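Local structure of single-stranded DNA-binding protein (Mycobacterium smegmatis, 5GQO) at residues B[25-38]-B[90-103]. The protein probably binds single-stranded DNA as a tetramer of OB-fold subunits, being the second protein of this kind in its organism. Residues are numbered along the deposited sequence; the frame is centred on the assembly and turned at random.
Sequences ETPFTVVGNIITNP and LGKGDSVVVVGHLY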
ATOM      1  N   GLU B  25     -10.353  -7.025   1.641  1.00 59.73           N
ATOM      2  CA  GLU B  25      -9.166  -7.757   1.206  1.00 52.23           C
ATOM      3  C   GLU B  25      -7.923  -6.971   1.644  1.00 48.88           C
ATOM      4  O   GLU B  25      -8.032  -5.817   2.035  1.00 50.96           O
ATOM      5  CB  GLU B  25      -9.155  -7.925  -0.313  1.00 63.63           C
ATOM      6  CG  GLU B  25     -10.483  -8.425  -0.939  1.00 68.82           C
ATOM      7  CD  GLU B  25     -10.404  -9.840  -1.501  1.00 82.73           C
ATOM      8  OE1 GLU B  25      -9.981 -10.763  -0.757  1.00 80.25           O
ATOM      9  OE2 GLU B  25     -10.786 -10.027  -2.691  1.00 99.19           O
ATOM     10  N   THR B  26      -6.752  -7.590   1.635  1.00 38.80           N
ATOM     11  CA  THR B  26      -5.504  -6.880   1.976  1.00 38.47           C
ATOM     12  C   THR B  26      -4.680  -6.473   0.705  1.00 38.79           C
ATOM     13  O   THR B  26      -4.033  -7.327   0.081  1.00 36.19           O
ATOM     14  CB  THR B  26      -4.629  -7.737   2.914  1.00 38.65           C
ATOM     15  OG1 THR B  26      -5.309  -7.936   4.155  1.00 41.80           O
ATOM     16  CG2 THR B  26      -3.321  -7.055   3.234  1.00 38.43           C
ATOM     17  N   PRO B  27      -4.692  -5.188   0.336  1.00 38.45           N
ATOM     18  CA  PRO B  27      -3.979  -4.828  -0.892  1.00 42.55           C
ATOM     19  C   PRO B  27      -2.488  -4.925  -0.718  1.00 38.64           C
ATOM     20  O   PRO B  27      -2.000  -4.888   0.357  1.00 41.39           O
ATOM     21  CB  PRO B  27      -4.389  -3.391  -1.163  1.00 44.73           C
ATOM     22  CG  PRO B  27      -5.116  -2.955   0.056  1.00 46.46           C
ATOM     23  CD  PRO B  27      -5.654  -4.165   0.718  1.00 41.89           C
ATOM     24  N   PHE B  28      -1.787  -5.161  -1.811  1.00 43.89           N
ATOM     25  CA  PHE B  28      -0.381  -5.440  -1.772  1.00 39.84           C
ATOM     26  C   PHE B  28       0.275  -5.062  -3.086  1.00 39.46           C
ATOM     27  O   PHE B  28      -0.307  -5.271  -4.175  1.00 39.56           O
ATOM     28  CB  PHE B  28      -0.211  -6.915  -1.510  1.00 41.90           C
ATOM     29  CG  PHE B  28       1.226  -7.359  -1.416  1.00 43.14           C
ATOM     30  CD1 PHE B  28       2.056  -6.855  -0.423  1.00 48.16           C
ATOM     31  CD2 PHE B  28       1.740  -8.269  -2.293  1.00 41.72           C
ATOM     32  CE1 PHE B  28       3.376  -7.264  -0.303  1.00 43.83           C
ATOM     33  CE2 PHE B  28       3.055  -8.714  -2.173  1.00 43.41           C
ATOM     34  CZ  PHE B  28       3.878  -8.203  -1.185  1.00 43.84           C
ATOM     35  N   THR B  29       1.506  -4.564  -2.971  1.00 36.12           N
ATOM     36  CA  THR B  29       2.354  -4.247  -4.083  1.00 32.40           C
ATOM     37  C   THR B  29       3.740  -4.766  -3.833  1.00 32.70           C
ATOM     38  O   THR B  29       4.246  -4.627  -2.748  1.00 34.83           O
ATOM     39  CB  THR B  29       2.507  -2.782  -4.273  1.00 31.80           C
ATOM     40  OG1 THR B  29       1.251  -2.208  -4.656  1.00 33.77           O
ATOM     41  CG2 THR B  29       3.529  -2.544  -5.413  1.00 36.62           C
ATOM     42  N   VAL B  30       4.331  -5.430  -4.823  1.00 36.26           N
ATOM     43  CA  VAL B  30       5.734  -5.825  -4.751  1.00 38.32           C
ATOM     44  C   VAL B  30       6.436  -5.508  -6.072  1.00 36.50           C
ATOM     45  O   VAL B  30       5.874  -5.663  -7.145  1.00 37.87           O
ATOM     46  CB  VAL B  30       5.931  -7.320  -4.370  1.00 41.68           C
ATOM     47  CG1 VAL B  30       5.366  -8.269  -5.418  1.00 43.63           C
ATOM     48  CG2 VAL B  30       7.400  -7.634  -4.143  1.00 40.65           C
ATOM     49  N   VAL B  31       7.664  -5.053  -5.960  1.00 34.66           N
ATOM     50  CA  VAL B  31       8.500  -4.756  -7.117  1.00 37.88           C
ATOM     51  C   VAL B  31       9.746  -5.659  -7.013  1.00 34.54           C
ATOM     52  O   VAL B  31      10.359  -5.740  -5.964  1.00 33.04           O
ATOM     53  CB  VAL B  31       8.941  -3.287  -7.081  1.00 33.57           C
ATOM     54  CG1 VAL B  31       9.976  -3.035  -8.141  1.00 31.47           C
ATOM     55  CG2 VAL B  31       7.730  -2.360  -7.209  1.00 31.62           C
ATOM     56  N   GLY B  32      10.102  -6.365  -8.074  1.00 35.14           N
ATOM     57  CA  GLY B  32      11.250  -7.253  -8.001  1.00 32.40           C
ATOM     58  C   GLY B  32      11.506  -7.947  -9.324  1.00 37.05           C
ATOM     59  O   GLY B  32      11.531  -7.315 -10.373  1.00 36.22           O
ATOM     60  N   ASN B  33      11.683  -9.260  -9.253  1.00 39.17           N
ATOM     61  CA  ASN B  33      12.028 -10.089 -10.389  1.00 40.48           C
ATOM     62  C   ASN B  33      11.323 -11.416 -10.295  1.00 41.11           C
ATOM     63  O   ASN B  33      11.217 -11.981  -9.205  1.00 39.43           O
ATOM     64  CB  ASN B  33      13.532 -10.353 -10.403  1.00 41.17           C
ATOM     65  CG  ASN B  33      14.305  -9.119 -10.704  1.00 43.13           C
ATOM     66  OD1 ASN B  33      14.587  -8.329  -9.815  1.00 46.76           O
ATOM     67  ND2 ASN B  33      14.586  -8.900 -11.980  1.00 44.56           N
ATOM     68  N   ILE B  34      10.875 -11.917 -11.430  1.00 36.84           N
ATOM     69  CA  ILE B  34      10.372 -13.261 -11.502  1.00 39.70           C
ATOM     70  C   ILE B  34      11.590 -14.148 -11.370  1.00 43.68           C
ATOM     71  O   ILE B  34      12.581 -13.917 -12.057  1.00 44.42           O
ATOM     72  CB  ILE B  34       9.716 -13.515 -12.851  1.00 40.81           C
ATOM     73  CG1 ILE B  34       8.586 -12.514 -13.070  1.00 40.40           C
ATOM     74  CG2 ILE B  34       9.181 -14.929 -12.928  1.00 43.77           C
ATOM     75  CD1 ILE B  34       7.873 -12.663 -14.396  1.00 41.07           C
ATOM     76  N   ILE B  35      11.538 -15.157 -10.496  1.00 43.87           N
ATOM     77  CA  ILE B  35      12.700 -16.025 -10.289  1.00 43.68           C
ATOM     78  C   ILE B  35      12.417 -17.487 -10.555  1.00 46.82           C
ATOM     79  O   ILE B  35      13.268 -18.335 -10.312  1.00 50.45           O
ATOM     80  CB  ILE B  35      13.231 -15.893  -8.870  1.00 44.79           C
ATOM     81  CG1 ILE B  35      12.127 -16.189  -7.856  1.00 45.83           C
ATOM     82  CG2 ILE B  35      13.803 -14.502  -8.657  1.00 43.89           C
ATOM     83  CD1 ILE B  35      12.675 -16.565  -6.523  1.00 44.67           C
ATOM     84  N   THR B  36      11.225 -17.816 -11.036  1.00 50.04           N
ATOM     85  CA  THR B  36      10.991 -19.171 -11.558  1.00 49.91           C
ATOM     86  C   THR B  36      10.393 -19.115 -12.949  1.00 51.83           C
ATOM     87  O   THR B  36       9.910 -18.073 -13.389  1.00 46.58           O
ATOM     88  CB  THR B  36      10.026 -19.976 -10.689  1.00 44.36           C
ATOM     89  OG1 THR B  36       8.760 -19.307 -10.679  1.00 46.16           O
ATOM     90  CG2 THR B  36      10.580 -20.169  -9.295  1.00 42.03           C
ATOM     91  N   ASN B  37      10.421 -20.258 -13.632  1.00 56.57           N
ATOM     92  CA  ASN B  37       9.694 -20.373 -14.897  1.00 57.25           C
ATOM     93  C   ASN B  37       8.226 -20.467 -14.600  1.00 53.72           C
ATOM     94  O   ASN B  37       7.780 -21.365 -13.868  1.00 52.34           O
ATOM     95  CB  ASN B  37      10.134 -21.562 -15.749  1.00 58.44           C
ATOM     96  CG  ASN B  37      11.503 -21.354 -16.306  1.00 61.04           C
ATOM     97  OD1 ASN B  37      11.729 -20.421 -17.092  1.00 63.30           O
ATOM     98  ND2 ASN B  37      12.447 -22.133 -15.831  1.00 54.33           N
ATOM     99  N   PRO B  38       7.459 -19.549 -15.164  1.00 50.35           N
ATOM    100  CA  PRO B  38       6.068 -19.605 -14.835  1.00 50.17           C
ATOM    101  C   PRO B  38       5.378 -20.887 -15.309  1.00 56.22           C
ATOM    102  O   PRO B  38       5.807 -21.522 -16.259  1.00 57.00           O
ATOM    103  CB  PRO B  38       5.505 -18.397 -15.540  1.00 51.96           C
ATOM    104  CG  PRO B  38       6.630 -17.442 -15.619  1.00 57.06           C
ATOM    105  CD  PRO B  38       7.832 -18.301 -15.844  1.00 54.66           C
ATOM    106  N   LEU B  90       6.410 -11.791 -20.211  1.00 37.40           N
ATOM    107  CA  LEU B  90       7.433 -11.903 -19.176  1.00 35.80           C
ATOM    108  C   LEU B  90       7.835 -13.348 -18.836  1.00 41.84           C
ATOM    109  O   LEU B  90       7.085 -14.294 -19.045  1.00 48.53           O
ATOM    110  CB  LEU B  90       6.927 -11.298 -17.881  1.00 36.62           C
ATOM    111  CG  LEU B  90       6.370  -9.858 -17.870  1.00 38.73           C
ATOM    112  CD1 LEU B  90       5.897  -9.442 -16.501  1.00 36.82           C
ATOM    113  CD2 LEU B  90       7.430  -8.859 -18.323  1.00 40.58           C
ATOM    114  N   GLY B  91       9.009 -13.510 -18.237  1.00 42.59           N
ATOM    115  CA  GLY B  91       9.545 -14.835 -17.968  1.00 37.19           C
ATOM    116  C   GLY B  91      10.623 -14.737 -16.916  1.00 39.86           C
ATOM    117  O   GLY B  91      10.910 -13.643 -16.435  1.00 35.87           O
ATOM    118  N   LYS B  92      11.235 -15.871 -16.589  1.00 35.75           N
ATOM    119  CA  LYS B  92      12.233 -15.952 -15.548  1.00 42.87           C
ATOM    120  C   LYS B  92      13.311 -14.879 -15.745  1.00 45.36           C
ATOM    121  O   LYS B  92      13.761 -14.650 -16.870  1.00 39.45           O
ATOM    122  CB  LYS B  92      12.886 -17.333 -15.564  1.00 47.70           C
ATOM    123  CG  LYS B  92      13.662 -17.769 -14.317  1.00 50.26           C
ATOM    124  CD  LYS B  92      14.135 -19.213 -14.558  1.00 55.07           C
ATOM    125  CE  LYS B  92      14.674 -19.937 -13.342  1.00 57.71           C
ATOM    126  NZ  LYS B  92      16.028 -19.445 -13.049  1.00 56.86           N
ATOM    127  N   GLY B  93      13.658 -14.196 -14.651  1.00 46.46           N
ATOM    128  CA  GLY B  93      14.656 -13.155 -14.679  1.00 43.07           C
ATOM    129  C   GLY B  93      14.068 -11.757 -14.894  1.00 43.48           C
ATOM    130  O   GLY B  93      14.702 -10.783 -14.546  1.00 41.69           O
ATOM    131  N   ASP B  94      12.884 -11.626 -15.477  1.00 41.37           N
ATOM    132  CA  ASP B  94      12.407 -10.289 -15.810  1.00 43.97           C
ATOM    133  C   ASP B  94      12.038  -9.525 -14.535  1.00 45.76           C
ATOM    134  O   ASP B  94      11.611 -10.089 -13.494  1.00 37.85           O
ATOM    135  CB  ASP B  94      11.175 -10.299 -16.728  1.00 47.95           C
ATOM    136  CG  ASP B  94      11.470 -10.777 -18.152  1.00 46.34           C
ATOM    137  OD1 ASP B  94      12.608 -10.681 -18.595  1.00 46.24           O
ATOM    138  OD2 ASP B  94      10.520 -11.268 -18.820  1.00 51.10           O
ATOM    139  N   SER B  95      12.211  -8.222 -14.641  1.00 44.18           N
ATOM    140  CA  SER B  95      11.896  -7.318 -13.565  1.00 45.24           C
ATOM    141  C   SER B  95      10.401  -7.132 -13.621  1.00 41.23           C
ATOM    142  O   SER B  95       9.878  -7.121 -14.707  1.00 52.51           O
ATOM    143  CB  SER B  95      12.598  -5.995 -13.819  1.00 43.43           C
ATOM    144  OG  SER B  95      11.847  -5.312 -14.816  1.00 44.65           O
ATOM    145  N   VAL B  96       9.723  -7.025 -12.475  1.00 38.57           N
ATOM    146  CA  VAL B  96       8.260  -6.915 -12.431  1.00 40.65           C
ATOM    147  C   VAL B  96       7.747  -5.948 -11.399  1.00 40.22           C
ATOM    148  O   VAL B  96       8.328  -5.808 -10.313  1.00 40.57           O
ATOM    149  CB  VAL B  96       7.522  -8.208 -11.947  1.00 41.92           C
ATOM    150  CG1 VAL B  96       6.666  -8.787 -12.993  1.00 46.17           C
ATOM    151  CG2 VAL B  96       8.450  -9.236 -11.359  1.00 42.93           C
ATOM    152  N   VAL B  97       6.581  -5.384 -11.702  1.00 40.18           N
ATOM    153  CA  VAL B  97       5.756  -4.650 -10.745  1.00 37.09           C
ATOM    154  C   VAL B  97       4.498  -5.484 -10.608  1.00 37.54           C
ATOM    155  O   VAL B  97       3.865  -5.778 -11.618  1.00 36.03           O
ATOM    156  CB  VAL B  97       5.380  -3.280 -11.297  1.00 38.80           C
ATOM    157  CG1 VAL B  97       4.493  -2.513 -10.336  1.00 42.61           C
ATOM    158  CG2 VAL B  97       6.629  -2.483 -11.523  1.00 41.52           C
ATOM    159  N   VAL B  98       4.146  -5.862  -9.388  1.00 35.50           N
ATOM    160  CA  VAL B  98       2.954  -6.668  -9.138  1.00 35.73           C
ATOM    161  C   VAL B  98       2.031  -5.967  -8.125  1.00 38.34           C
ATOM    162  O   VAL B  98       2.457  -5.613  -7.008  1.00 38.64           O
ATOM    163  CB  VAL B  98       3.319  -8.013  -8.530  1.00 34.74           C
ATOM    164  CG1 VAL B  98       2.068  -8.776  -8.204  1.00 35.60           C
ATOM    165  CG2 VAL B  98       4.189  -8.802  -9.479  1.00 34.00           C
ATOM    166  N   VAL B  99       0.774  -5.800  -8.514  1.00 35.82           N
ATOM    167  CA  VAL B  99      -0.237  -5.241  -7.670  1.00 35.20           C
ATOM    168  C   VAL B  99      -1.393  -6.226  -7.512  1.00 36.76           C
ATOM    169  O   VAL B  99      -1.785  -6.835  -8.485  1.00 38.50           O
ATOM    170  CB  VAL B  99      -0.800  -3.989  -8.276  1.00 36.57           C
ATOM    171  CG1 VAL B  99      -1.860  -3.369  -7.349  1.00 33.75           C
ATOM    172  CG2 VAL B  99       0.323  -3.020  -8.499  1.00 41.51           C
ATOM    173  N   GLY B 100      -1.914  -6.391  -6.289  1.00 38.49           N
ATOM    174  CA  GLY B 100      -3.094  -7.221  -6.086  1.00 35.77           C
ATOM    175  C   GLY B 100      -3.508  -7.344  -4.632  1.00 36.24           C
ATOM    176  O   GLY B 100      -3.518  -6.378  -3.900  1.00 39.97           O
ATOM    177  N   HIS B 101      -3.799  -8.558  -4.200  1.00 34.37           N
ATOM    178  CA  HIS B 101      -4.216  -8.785  -2.840  1.00 37.38           C
ATOM    179  C   HIS B 101      -3.467  -9.949  -2.291  1.00 34.52           C
ATOM    180  O   HIS B 101      -3.199 -10.896  -3.007  1.00 36.86           O
ATOM    181  CB  HIS B 101      -5.739  -8.967  -2.763  1.00 37.53           C
ATOM    182  CG  HIS B 101      -6.489  -7.776  -3.256  1.00 35.67           C
ATOM    183  ND1 HIS B 101      -6.750  -6.676  -2.466  1.00 42.35           N
ATOM    184  CD2 HIS B 101      -7.034  -7.510  -4.458  1.00 37.72           C
ATOM    185  CE1 HIS B 101      -7.411  -5.766  -3.163  1.00 36.69           C
ATOM    186  NE2 HIS B 101      -7.617  -6.262  -4.366  1.00 39.02           N
ATOM    187  N   LEU B 102      -3.122  -9.884  -1.011  1.00 34.13           N
ATOM    188  CA  LEU B 102      -2.288 -10.935  -0.398  1.00 37.01           C
ATOM    189  C   LEU B 102      -3.086 -11.954   0.433  1.00 37.07           C
ATOM    190  O   LEU B 102      -4.030 -11.565   1.120  1.00 41.37           O
ATOM    191  CB  LEU B 102      -1.267 -10.238   0.502  1.00 37.25           C
ATOM    192  CG  LEU B 102      -0.095 -11.085   0.987  1.00 37.45           C
ATOM    193  CD1 LEU B 102       0.779 -11.498  -0.175  1.00 39.14           C
ATOM    194  CD2 LEU B 102       0.676 -10.212   1.922  1.00 39.57           C
ATOM    195  N   TYR B 103      -2.692 -13.216   0.384  1.00 37.46           N
ATOM    196  CA  TYR B 103      -3.463 -14.352   0.954  1.00 44.99           C
ATOM    197  C   TYR B 103      -2.481 -15.272   1.585  1.00 45.74           C
ATOM    198  O   TYR B 103      -1.360 -15.360   1.101  1.00 40.48           O
ATOM    199  CB  TYR B 103      -4.253 -15.207  -0.122  1.00 44.93           C
ATOM    200  CG  TYR B 103      -5.341 -14.397  -0.729  1.00 52.18           C
ATOM    201  CD1 TYR B 103      -6.538 -14.148  -0.007  1.00 57.99           C
ATOM    202  CD2 TYR B 103      -5.179 -13.776  -1.982  1.00 53.14           C
ATOM    203  CE1 TYR B 103      -7.558 -13.330  -0.528  1.00 53.58           C
ATOM    204  CE2 TYR B 103      -6.205 -12.943  -2.512  1.00 60.40           C
ATOM    205  CZ  TYR B 103      -7.384 -12.716  -1.777  1.00 58.31           C
ATOM    206  OH  TYR B 103      -8.362 -11.897  -2.291  1.00 54.64           O
TER
HETATM  207  O   HOH W   1      -6.305 -10.087   0.726  1.00 41.86           O
HETATM  208  O   HOH W   2      10.536 -18.328 -18.074  1.00 45.24           O
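F28 and G100, V30 and V98, and G32 and V96 are antiparallel hydrogen-bonded pairs along strands 27-31 and 95-99 and the glycine corners that follow them, part of the curled sheet of an OB-fold. Each pair is gripped by two backbone bonds, and the strand axes approach to 4.8 Å. Both segments turn a corner, at G32 and at G100, as the sheet curls.

I34 is worth following outward from the backbone. Its CB faces the carbonyl oxygen of G91. CG1, anti to the carbonyl carbon (chi1 -58°), reaches CG2 of V96 at 3.7 Å, the two side chains crossing at about a right angle. The branch CG2 stays near G91 O and the CA of K92, while CD1, at the end of an extended chain, ends 3.8 Å from G91 O, with CB of L90 beside it. The backbone of I34 is tied as well: its N donates to D94 O, and its O accepts from G93 N at 2.8 Å. This clips the strand onto the type II turn G91-D94. L90 and V96, which flank the turn, both pack on V125 of the same chain.

On the face away from F28, V30, V96 and V98, T29, V97 and V99 pack against the third subunit, where the OG1 atoms of the two T29 copies are hydrogen-bonded, while V31 on the same face meets D128 and R131 of its own chain. F28 points inward. Over one face of its ring, offset toward the rim, sits CD1 of L102, 4.3 Å from the centroid in a CH-pi contact; F28 also packs on L102 of the second subunit, and L102 on its F28.

Near the N-terminal end, a water bridges T26 N and L102 O. Beyond it, Y103 OH donates to E25 OE1 at 2.5 Å, meeting the oxygen from above the carboxylate plane, 47° out of it.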